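Local coordinates for kinectin 1 (Kinesin receptor) (Legionella pneumophila, PDB 4MU6), which is a Legionella pneumophila effector (LegC3) of unknown function, represented here by its N-terminal, largely helical coiled-coil domain, at residues Glu16-Phe21 with Pro43-Ser48; Cys8-Leu13 with Gln253-Ile258; Leu37-Ile42 with Ile258-Phe263; Gln20-Glu25 with Glu265-Tyr270. All coordinates share one frame; numbering follows the deposited sequence.

Contact 1 of 4, residues Glu16-Phe21 with Pro43-Ser48; sequences EHIKQF and PWIHSS
In the helical bundle at one end of the elongated LegC3 N-terminal domain, the short helix 10-22 packs against the first turns of the long helix 43-105, and Phe21, Ile45, His17 and Ser48 make most of the contact. The two short segments run in roughly opposed directions, their axes inclined at 132° and 9.5 Å apart at closest approach. Phe21 and Ile45 form the apolar half. The Ile45 side chain comes at about a right angle to Phe21 and sets CD1 over one face of the ring, 4.0 Å from its centroid and displaced toward the rim, a CH-pi contact. Trp44 meets the same ring differently: its CD1 lies at the Phe21 edge, 3.5 Å from CD2 of Phe21, with the two ring planes inclined at 45°. The other branch of Ile45, CG2, rests 4.1 Å from CG1 of Ile18. Ile18 and Ile45 both go on to touch helix 227-273, through Leu262 and Asn259 respectively, so this interface opens into a three-helix core. One turn along, the contact becomes polar. His17 ND1 and Ser48 OG share a short hydrogen bond of 2.5 Å, with the hydroxyl lying near the plane of the imidazole at its edge. Ser48 can present OG there because its chi1 of 88° swings the oxygen between the backbone N and the carbonyl carbon. A water lies beside this pair, 2.8 Å from Ser48 OG and making a weak, longer bond to the carbonyl oxygen of His17.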
# COMPACT_ATOMS: atom_id res chain seq x y z
N GLU A 16 1.11 27.04 28.24
CA GLU A 16 -0.04 27.64 27.57
C GLU A 16 -1.32 27.13 28.22
O GLU A 16 -2.24 27.91 28.48
CB GLU A 16 -0.03 27.30 26.09
CG GLU A 16 -1.12 28.00 25.29
CD GLU A 16 -1.31 27.40 23.89
OE1 GLU A 16 -1.39 28.18 22.91
OE2 GLU A 16 -1.37 26.16 23.76
N HIS A 17 -1.36 25.84 28.52
CA HIS A 17 -2.54 25.26 29.16
C HIS A 17 -2.70 25.66 30.63
O HIS A 17 -3.82 25.75 31.14
CB HIS A 17 -2.56 23.75 28.98
CG HIS A 17 -2.90 23.32 27.59
ND1 HIS A 17 -4.12 22.76 27.27
CD2 HIS A 17 -2.20 23.38 26.44
CE1 HIS A 17 -4.15 22.49 25.98
NE2 HIS A 17 -2.99 22.85 25.45
N ILE A 18 -1.59 25.87 31.32
CA ILE A 18 -1.66 26.40 32.69
C ILE A 18 -2.19 27.82 32.67
O ILE A 18 -3.06 28.17 33.46
CB ILE A 18 -0.29 26.39 33.36
CG1 ILE A 18 0.11 24.95 33.67
CG2 ILE A 18 -0.31 27.23 34.66
CD1 ILE A 18 1.57 24.83 34.00
N LYS A 19 -1.64 28.65 31.78
CA LYS A 19 -2.08 30.03 31.68
C LYS A 19 -3.58 30.12 31.37
O LYS A 19 -4.29 30.95 31.96
CB LYS A 19 -1.26 30.78 30.62
CG LYS A 19 0.16 31.13 31.06
CD LYS A 19 0.86 31.92 29.98
CE LYS A 19 2.21 32.42 30.44
NZ LYS A 19 2.56 33.71 29.76
N GLN A 20 -4.05 29.27 30.46
CA GLN A 20 -5.46 29.27 30.09
C GLN A 20 -6.34 28.94 31.30
O GLN A 20 -7.39 29.54 31.51
CB GLN A 20 -5.72 28.30 28.93
CG GLN A 20 -7.18 28.17 28.56
CD GLN A 20 -7.81 29.50 28.21
OE1 GLN A 20 -7.16 30.38 27.65
NE2 GLN A 20 -9.08 29.66 28.56
N PHE A 21 -5.88 27.98 32.09
CA PHE A 21 -6.58 27.58 33.31
C PHE A 21 -6.61 28.73 34.32
O PHE A 21 -7.65 29.03 34.90
CB PHE A 21 -5.88 26.37 33.90
CG PHE A 21 -6.48 25.86 35.18
CD1 PHE A 21 -6.04 26.34 36.41
CD2 PHE A 21 -7.44 24.87 35.17
CE1 PHE A 21 -6.57 25.86 37.59
CE2 PHE A 21 -7.98 24.38 36.35
CZ PHE A 21 -7.55 24.88 37.56
N PRO A 43 -5.30 17.91 37.45
CA PRO A 43 -6.04 16.97 36.59
C PRO A 43 -6.74 17.65 35.42
O PRO A 43 -6.70 17.10 34.33
CB PRO A 43 -7.06 16.34 37.54
CG PRO A 43 -6.36 16.34 38.85
CD PRO A 43 -5.63 17.69 38.87
N TRP A 44 -7.36 18.80 35.64
CA TRP A 44 -8.00 19.50 34.54
C TRP A 44 -6.99 19.90 33.46
O TRP A 44 -7.27 19.81 32.27
CB TRP A 44 -8.75 20.74 35.02
CG TRP A 44 -9.46 21.46 33.90
CD1 TRP A 44 -8.95 22.47 33.12
CD2 TRP A 44 -10.79 21.21 33.42
NE1 TRP A 44 -9.89 22.87 32.19
CE2 TRP A 44 -11.03 22.11 32.36
CE3 TRP A 44 -11.79 20.31 33.78
CZ2 TRP A 44 -12.23 22.14 31.66
CZ3 TRP A 44 -13.00 20.34 33.09
CH2 TRP A 44 -13.20 21.25 32.04
N ILE A 45 -5.83 20.35 33.89
CA ILE A 45 -4.81 20.83 32.96
C ILE A 45 -4.13 19.68 32.22
O ILE A 45 -3.91 19.74 31.01
CB ILE A 45 -3.76 21.69 33.69
CG1 ILE A 45 -4.44 22.88 34.37
CG2 ILE A 45 -2.69 22.17 32.73
CD1 ILE A 45 -3.53 23.69 35.32
N HIS A 46 -3.81 18.62 32.95
CA HIS A 46 -3.19 17.47 32.31
C HIS A 46 -4.13 16.81 31.29
O HIS A 46 -3.66 16.32 30.25
CB HIS A 46 -2.71 16.43 33.32
CG HIS A 46 -1.82 15.40 32.70
ND1 HIS A 46 -0.69 15.74 31.98
CD2 HIS A 46 -1.91 14.05 32.65
CE1 HIS A 46 -0.11 14.64 31.53
NE2 HIS A 46 -0.83 13.60 31.93
N SER A 47 -5.43 16.80 31.58
CA SER A 47 -6.44 16.39 30.61
C SER A 47 -6.38 17.23 29.34
O SER A 47 -6.32 16.67 28.24
CB SER A 47 -7.84 16.45 31.20
OG SER A 47 -8.06 15.37 32.09
N SER A 48 -6.39 18.55 29.48
CA SER A 48 -6.37 19.40 28.28
C SER A 48 -5.07 19.28 27.46
O SER A 48 -5.13 19.28 26.23
CB SER A 48 -6.76 20.86 28.59
OG SER A 48 -5.65 21.66 28.97
O HOH W 1 -6.34 23.51 30.94

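Contact 2 of 4, residues Cys8-Leu13 with Gln253-Ile258; sequences CNIEEL and QEADQI
Ile10, in the first turn of helix 10-22, packs against Ala255 and Glu254 of helix 227-273 in a surface helix-helix contact of the LegC3 coiled-coil domain. The apolar part centres on Ile10. Its chi1 of -164° turns CG1 toward Ala255, and CD1 beyond it comes 3.6 Å from CB of Ala255. Ala255 is small and buried, and the backbones come close here: the CA atoms of Ile10 and Ala255 are 6.1 Å apart. A turn further on, Ile258 extends CD1 to the backbone of the short helix, 3.8 Å from CA of Glu11. Val14 touches both Ala255 and Ile258, continuing this apolar seam along helix 10-22.

A mixed contact flanks it. The extended side chain of Glu254 lies obliquely across Ile10, with OE2 3.7 Å from the CG2 methyl, a van der Waals approach by a carboxylate at the solvent-facing edge of the contact.

The polar interaction lies within residues 8-13, at the start of the short helix. Asn9 occupies the N-cap position immediately before Ile10, and its side chain takes up a backbone N-H of the first turn: Glu12 N donates to Asn9 OD1 at 3.1 Å, nearly straight at 166°, from well above the plane of the amide carbonyl.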
# COMPACT_ATOMS: atom_id res chain seq x y z
N CYS A 8 6.81 19.56 18.89
CA CYS A 8 6.20 19.98 20.14
C CYS A 8 7.24 20.36 21.18
O CYS A 8 8.08 19.54 21.57
CB CYS A 8 5.29 18.88 20.70
SG CYS A 8 4.28 19.38 22.13
N ASN A 9 7.20 21.62 21.61
CA ASN A 9 7.92 22.08 22.79
C ASN A 9 7.04 21.78 23.98
O ASN A 9 6.09 22.49 24.23
CB ASN A 9 8.13 23.58 22.70
CG ASN A 9 9.04 24.12 23.80
OD1 ASN A 9 8.94 23.73 24.97
ND2 ASN A 9 9.94 25.01 23.43
N ILE A 10 7.34 20.71 24.71
CA ILE A 10 6.41 20.25 25.74
C ILE A 10 6.22 21.27 26.88
O ILE A 10 5.12 21.42 27.41
CB ILE A 10 6.81 18.85 26.28
CG1 ILE A 10 5.66 18.21 27.05
CG2 ILE A 10 8.06 18.93 27.11
CD1 ILE A 10 4.50 17.79 26.16
N GLU A 11 7.28 22.00 27.22
CA GLU A 11 7.22 22.99 28.29
C GLU A 11 6.30 24.14 27.91
O GLU A 11 5.48 24.60 28.70
CB GLU A 11 8.62 23.52 28.61
CG GLU A 11 8.65 24.50 29.75
CD GLU A 11 10.07 24.82 30.22
OE1 GLU A 11 10.91 23.89 30.29
OE2 GLU A 11 10.34 26.01 30.52
N GLU A 12 6.45 24.61 26.68
CA GLU A 12 5.63 25.70 26.18
C GLU A 12 4.15 25.29 26.05
O GLU A 12 3.25 26.11 26.25
CB GLU A 12 6.18 26.15 24.83
CG GLU A 12 5.60 27.43 24.30
CD GLU A 12 6.23 27.81 22.98
OE1 GLU A 12 7.36 27.34 22.71
OE2 GLU A 12 5.60 28.55 22.20
N LEU A 13 3.90 24.02 25.74
CA LEU A 13 2.51 23.55 25.64
C LEU A 13 1.83 23.53 27.00
O LEU A 13 0.72 24.04 27.17
CB LEU A 13 2.44 22.17 24.99
CG LEU A 13 1.04 21.56 24.87
CD1 LEU A 13 0.16 22.44 24.02
CD2 LEU A 13 1.10 20.17 24.27
N GLN A 253 3.82 11.63 29.10
CA GLN A 253 4.55 11.37 30.33
C GLN A 253 5.43 12.55 30.72
O GLN A 253 5.52 12.89 31.89
CB GLN A 253 5.38 10.09 30.23
CG GLN A 253 6.17 9.77 31.49
CD GLN A 253 5.29 9.70 32.73
OE1 GLN A 253 4.11 9.35 32.66
NE2 GLN A 253 5.87 10.05 33.88
N GLU A 254 6.07 13.18 29.74
CA GLU A 254 6.89 14.36 29.99
C GLU A 254 6.07 15.52 30.57
O GLU A 254 6.42 16.11 31.60
CB GLU A 254 7.57 14.82 28.71
CG GLU A 254 8.96 15.40 28.93
CD GLU A 254 9.77 15.49 27.64
OE1 GLU A 254 9.52 14.69 26.71
OE2 GLU A 254 10.66 16.38 27.57
N ALA A 255 4.99 15.84 29.88
CA ALA A 255 4.07 16.89 30.30
C ALA A 255 3.55 16.61 31.70
O ALA A 255 3.34 17.54 32.47
CB ALA A 255 2.90 17.01 29.30
N ASP A 256 3.31 15.34 32.01
CA ASP A 256 2.92 14.93 33.35
C ASP A 256 4.00 15.31 34.36
O ASP A 256 3.71 15.85 35.42
CB ASP A 256 2.69 13.42 33.39
CG ASP A 256 2.37 12.91 34.79
OD1 ASP A 256 3.30 12.79 35.62
OD2 ASP A 256 1.18 12.61 35.04
N GLN A 257 5.26 15.01 34.02
CA GLN A 257 6.38 15.23 34.93
C GLN A 257 6.57 16.70 35.33
O GLN A 257 6.95 17.00 36.45
CB GLN A 257 7.68 14.71 34.32
CG GLN A 257 7.80 13.21 34.29
CD GLN A 257 7.96 12.63 35.68
OE1 GLN A 257 6.97 12.27 36.33
NE2 GLN A 257 9.20 12.53 36.14
N ILE A 258 6.29 17.60 34.39
CA ILE A 258 6.61 19.01 34.59
C ILE A 258 5.39 19.87 34.94
O ILE A 258 5.54 21.06 35.19
CB ILE A 258 7.27 19.60 33.34
CG1 ILE A 258 6.29 19.60 32.17
CG2 ILE A 258 8.55 18.83 32.99
CD1 ILE A 258 6.79 20.35 30.95

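Contact 3 of 4, residues Leu37-Ile42 with Ile258-Phe263; sequences LSKAPI and INYPLF
Tyr260 lies beneath the turn that leaves helix 29-38, with the backbone of Lys39 over its ring. CA of Lys39 sits 3.5 Å from the ring centroid and almost on the normal, a CH-pi contact over the centre of the face. Lys39 has positive phi (41°), the first residue to leave the helical course, and Ala40 follows with its carbonyl oxygen 3.3 Å from CD1 of Tyr260. The phenol oxygen is held by the carbonyl of Ile36, just before the turn, so ring and hydroxyl both engage the helix end.

Ile42 is the second centre. It occupies the N-cap position of helix 43-105, and its side chain crosses that of Phe263 at about a right angle, with CG1 over one face, 3.7 Å from the ring centroid; CD1 lies over the same ring near CD2.

Asn259 fixes the backbone between these two apolar contacts. A chi1 of -175° turns its amide toward the loop, and OD1 accepts from Ile42 N at 2.7 Å and 157°, the donor lying above the amide carbonyl plane. Pro41 lies alongside, its CB 3.8 Å from CB of Asn259. The arrangement is that of an interhelical connection, joining helix 29-38 to helix 43-105, packed on a kinked third helix of an all-helical bundle.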
# COMPACT_ATOMS: atom_id res chain seq x y z
N LEU A 37 -1.26 21.43 47.66
CA LEU A 37 -0.97 20.31 48.53
C LEU A 37 -0.74 18.99 47.79
O LEU A 37 0.01 18.13 48.26
CB LEU A 37 -2.11 20.13 49.54
CG LEU A 37 -2.11 21.18 50.64
CD1 LEU A 37 -3.28 20.96 51.57
CD2 LEU A 37 -0.79 21.09 51.40
N SER A 38 -1.37 18.83 46.63
CA SER A 38 -1.35 17.55 45.93
C SER A 38 0.03 17.12 45.43
O SER A 38 0.27 15.93 45.28
CB SER A 38 -2.34 17.56 44.76
OG SER A 38 -1.84 18.28 43.64
N LYS A 39 0.92 18.08 45.18
CA LYS A 39 2.20 17.80 44.50
C LYS A 39 2.04 16.82 43.33
O LYS A 39 2.84 15.90 43.16
CB LYS A 39 3.24 17.29 45.50
CG LYS A 39 3.44 18.24 46.67
CD LYS A 39 4.74 17.96 47.39
CE LYS A 39 5.91 18.16 46.45
NZ LYS A 39 7.11 17.64 47.09
N ALA A 40 1.01 17.03 42.52
CA ALA A 40 0.67 16.12 41.43
C ALA A 40 0.24 16.95 40.23
O ALA A 40 -0.01 18.16 40.37
CB ALA A 40 -0.44 15.18 41.87
N PRO A 41 0.19 16.34 39.03
CA PRO A 41 -0.32 17.15 37.91
C PRO A 41 -1.74 17.65 38.19
O PRO A 41 -2.53 16.92 38.79
CB PRO A 41 -0.28 16.18 36.71
CG PRO A 41 -0.06 14.81 37.31
CD PRO A 41 0.68 15.03 38.58
N ILE A 42 -2.05 18.89 37.82
CA ILE A 42 -3.42 19.39 37.97
C ILE A 42 -4.27 18.61 36.96
O ILE A 42 -3.96 18.60 35.77
CB ILE A 42 -3.54 20.91 37.68
CG1 ILE A 42 -2.47 21.71 38.44
CG2 ILE A 42 -4.97 21.39 37.96
CD1 ILE A 42 -2.29 21.32 39.88
N ILE A 258 6.29 17.60 34.39
CA ILE A 258 6.61 19.01 34.59
C ILE A 258 5.39 19.87 34.94
O ILE A 258 5.54 21.06 35.19
CB ILE A 258 7.27 19.60 33.34
CG1 ILE A 258 6.29 19.60 32.17
CG2 ILE A 258 8.55 18.83 32.99
CD1 ILE A 258 6.79 20.35 30.95
N ASN A 259 4.20 19.28 34.94
CA ASN A 259 2.96 19.99 35.19
C ASN A 259 2.96 20.73 36.52
O ASN A 259 2.79 21.95 36.57
CB ASN A 259 1.79 19.00 35.15
CG ASN A 259 0.43 19.66 35.27
OD1 ASN A 259 -0.02 19.98 36.37
ND2 ASN A 259 -0.27 19.83 34.13
N TYR A 260 3.16 20.00 37.61
CA TYR A 260 3.06 20.59 38.94
C TYR A 260 4.03 21.75 39.20
O TYR A 260 3.60 22.81 39.67
CB TYR A 260 3.15 19.52 40.05
CG TYR A 260 3.05 20.14 41.42
CD1 TYR A 260 1.82 20.47 41.96
CD2 TYR A 260 4.20 20.41 42.18
CE1 TYR A 260 1.72 21.04 43.21
CE2 TYR A 260 4.11 20.99 43.43
CZ TYR A 260 2.86 21.31 43.94
OH TYR A 260 2.74 21.88 45.18
N PRO A 261 5.34 21.57 38.92
CA PRO A 261 6.23 22.70 39.23
C PRO A 261 5.90 23.95 38.40
O PRO A 261 6.03 25.06 38.90
CB PRO A 261 7.63 22.18 38.87
CG PRO A 261 7.50 20.66 38.86
CD PRO A 261 6.08 20.37 38.47
N LEU A 262 5.46 23.75 37.16
CA LEU A 262 5.12 24.89 36.31
C LEU A 262 3.89 25.60 36.85
O LEU A 262 3.81 26.83 36.85
CB LEU A 262 4.87 24.43 34.86
CG LEU A 262 6.07 24.19 33.95
CD1 LEU A 262 5.61 23.90 32.51
CD2 LEU A 262 7.00 25.40 33.97
N PHE A 263 2.93 24.81 37.31
CA PHE A 263 1.69 25.37 37.84
C PHE A 263 1.96 26.24 39.07
O PHE A 263 1.36 27.30 39.25
CB PHE A 263 0.72 24.26 38.20
CG PHE A 263 -0.52 24.74 38.89
CD1 PHE A 263 -1.58 25.27 38.16
CD2 PHE A 263 -0.65 24.65 40.27
CE1 PHE A 263 -2.74 25.70 38.79
CE2 PHE A 263 -1.80 25.09 40.90
CZ PHE A 263 -2.85 25.61 40.17

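Contact 4 of 4, residues Gln20-Glu25 with Glu265-Tyr270; sequences QFLADE and EELQKY
The backbones of Leu22 and Tyr270 come nearest here, with their CA atoms 6.9 Å apart, where the end of helix 10-22 passes into a turn alongside helix 227-273. Leu22 is the apolar centre. Its CG lies anti to the carbonyl carbon (chi1 -69°), and the two methyls part company from there: CD1 reaches the helix surface 3.6 Å from CB of Glu266, while CD2 lies over one face of the Tyr270 ring, 4.3 Å from its centroid and offset toward the rim. The same CD2 is 4.1 Å from CD1 of Leu267, whose side chain crosses Leu22 at about a right angle. Leu27, in the loop beyond, touches both Leu22 and Tyr270 and closes this apolar cluster.

The far end of Tyr270 is polar. Its hydroxyl donates to the carbonyl oxygen of Asp24 at 2.9 Å, in the plane of that carbonyl, tying the turn to the helix. A water adds a second link: it donates to Tyr270 OH at 3.1 Å and makes a weak bond to the carbonyl oxygen of Glu25. That carbonyl also accepts from the hydroxyl of Thr277, beyond the end of helix 227-273. On the long helix itself, Lys269 NZ forms a salt bridge with Glu266 OE2, 2.9 Å long. The whole is a helix-end contact of a helical bundle, in which a tyrosine of one helix holds the turn following another.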
# COMPACT_ATOMS: atom_id res chain seq x y z
N GLN A 20 -4.05 29.27 30.46
CA GLN A 20 -5.46 29.27 30.09
C GLN A 20 -6.34 28.94 31.30
O GLN A 20 -7.39 29.54 31.51
CB GLN A 20 -5.72 28.30 28.93
CG GLN A 20 -7.18 28.17 28.56
CD GLN A 20 -7.81 29.50 28.21
OE1 GLN A 20 -7.16 30.38 27.65
NE2 GLN A 20 -9.08 29.66 28.56
N PHE A 21 -5.88 27.98 32.09
CA PHE A 21 -6.58 27.58 33.31
C PHE A 21 -6.61 28.73 34.32
O PHE A 21 -7.65 29.03 34.90
CB PHE A 21 -5.88 26.37 33.90
CG PHE A 21 -6.48 25.86 35.18
CD1 PHE A 21 -6.04 26.34 36.41
CD2 PHE A 21 -7.44 24.87 35.17
CE1 PHE A 21 -6.57 25.86 37.59
CE2 PHE A 21 -7.98 24.38 36.35
CZ PHE A 21 -7.55 24.88 37.56
N LEU A 22 -5.46 29.38 34.51
CA LEU A 22 -5.36 30.48 35.46
C LEU A 22 -6.00 31.78 34.95
O LEU A 22 -6.04 32.78 35.66
CB LEU A 22 -3.90 30.70 35.90
CG LEU A 22 -3.33 29.57 36.76
CD1 LEU A 22 -1.82 29.68 36.97
CD2 LEU A 22 -4.05 29.48 38.10
N ALA A 23 -6.52 31.76 33.72
CA ALA A 23 -7.29 32.89 33.21
C ALA A 23 -8.62 32.97 33.95
O ALA A 23 -9.28 34.00 33.94
CB ALA A 23 -7.53 32.76 31.72
N ASP A 24 -8.99 31.87 34.58
CA ASP A 24 -10.18 31.79 35.42
C ASP A 24 -10.04 32.71 36.65
O ASP A 24 -9.23 32.48 37.54
CB ASP A 24 -10.39 30.34 35.86
CG ASP A 24 -11.78 30.08 36.41
OD1 ASP A 24 -12.36 30.98 37.05
OD2 ASP A 24 -12.29 28.96 36.19
N GLU A 25 -10.86 33.75 36.70
CA GLU A 25 -10.76 34.72 37.77
C GLU A 25 -11.63 34.33 38.97
O GLU A 25 -11.79 35.10 39.92
CB GLU A 25 -11.12 36.11 37.24
CG GLU A 25 -10.31 36.47 35.99
CD GLU A 25 -10.38 37.94 35.63
OE1 GLU A 25 -10.67 38.76 36.53
OE2 GLU A 25 -10.14 38.28 34.45
N GLU A 265 4.73 27.86 39.80
CA GLU A 265 5.33 29.11 39.29
C GLU A 265 4.27 30.08 38.76
O GLU A 265 4.29 31.28 39.07
CB GLU A 265 6.32 28.81 38.15
CG GLU A 265 7.62 28.15 38.57
CD GLU A 265 8.58 29.12 39.23
OE1 GLU A 265 8.40 30.35 39.06
OE2 GLU A 265 9.51 28.66 39.93
N GLU A 266 3.36 29.56 37.95
CA GLU A 266 2.37 30.44 37.33
C GLU A 266 1.34 30.90 38.34
O GLU A 266 0.74 31.94 38.16
CB GLU A 266 1.69 29.74 36.15
CG GLU A 266 2.57 29.65 34.92
CD GLU A 266 2.95 31.02 34.39
OE1 GLU A 266 2.11 31.94 34.50
OE2 GLU A 266 4.08 31.17 33.87
N LEU A 267 1.14 30.12 39.39
CA LEU A 267 0.10 30.41 40.35
C LEU A 267 0.55 31.60 41.17
O LEU A 267 -0.25 32.47 41.52
CB LEU A 267 -0.14 29.22 41.26
CG LEU A 267 -1.10 29.47 42.42
CD1 LEU A 267 -2.49 29.79 41.87
CD2 LEU A 267 -1.14 28.28 43.35
N GLN A 268 1.85 31.61 41.47
CA GLN A 268 2.47 32.71 42.19
C GLN A 268 2.21 34.00 41.42
O GLN A 268 1.76 35.00 42.00
CB GLN A 268 3.97 32.44 42.37
CG GLN A 268 4.70 33.42 43.28
CD GLN A 268 4.43 33.18 44.77
OE1 GLN A 268 3.39 33.58 45.30
NE2 GLN A 268 5.39 32.55 45.45
N LYS A 269 2.44 33.97 40.11
CA LYS A 269 2.19 35.14 39.26
C LYS A 269 0.73 35.57 39.32
O LYS A 269 0.43 36.74 39.51
CB LYS A 269 2.60 34.88 37.81
CG LYS A 269 4.09 34.66 37.64
CD LYS A 269 4.42 33.89 36.37
CE LYS A 269 4.27 34.75 35.12
NZ LYS A 269 4.53 33.99 33.85
N TYR A 270 -0.17 34.60 39.15
CA TYR A 270 -1.60 34.82 39.27
C TYR A 270 -1.96 35.46 40.61
O TYR A 270 -2.84 36.33 40.68
CB TYR A 270 -2.29 33.47 39.14
CG TYR A 270 -3.77 33.43 39.40
CD1 TYR A 270 -4.68 33.64 38.37
CD2 TYR A 270 -4.27 33.11 40.66
CE1 TYR A 270 -6.04 33.57 38.60
CE2 TYR A 270 -5.63 33.03 40.90
CZ TYR A 270 -6.51 33.26 39.85
OH TYR A 270 -7.88 33.18 40.05
O HOH W 2 -10.03 33.71 42.16

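Overall arrangement
All four contacts lie in the bundle at one end of the elongated molecule, with centres 10 to 17 Å apart and some 35 to 49 Å from the centre of the chain. Contacts 2, 3 and 4 follow one another along helix 227-273, and contacts 2, 1 and 4 along helix 10-22. Contact 1 is nested within the loop closed by contact 2, and contact 3 within that closed by contact 4. Contact 1 touches each of the others, whereas contacts 2 and 4 stay about 8 Å apart at their nearest atoms. The N-terminal helix, the 37-42 connection with the start of helix 43-105, and a helix over 200 residues later thus come together in one bundle at the end of this domain.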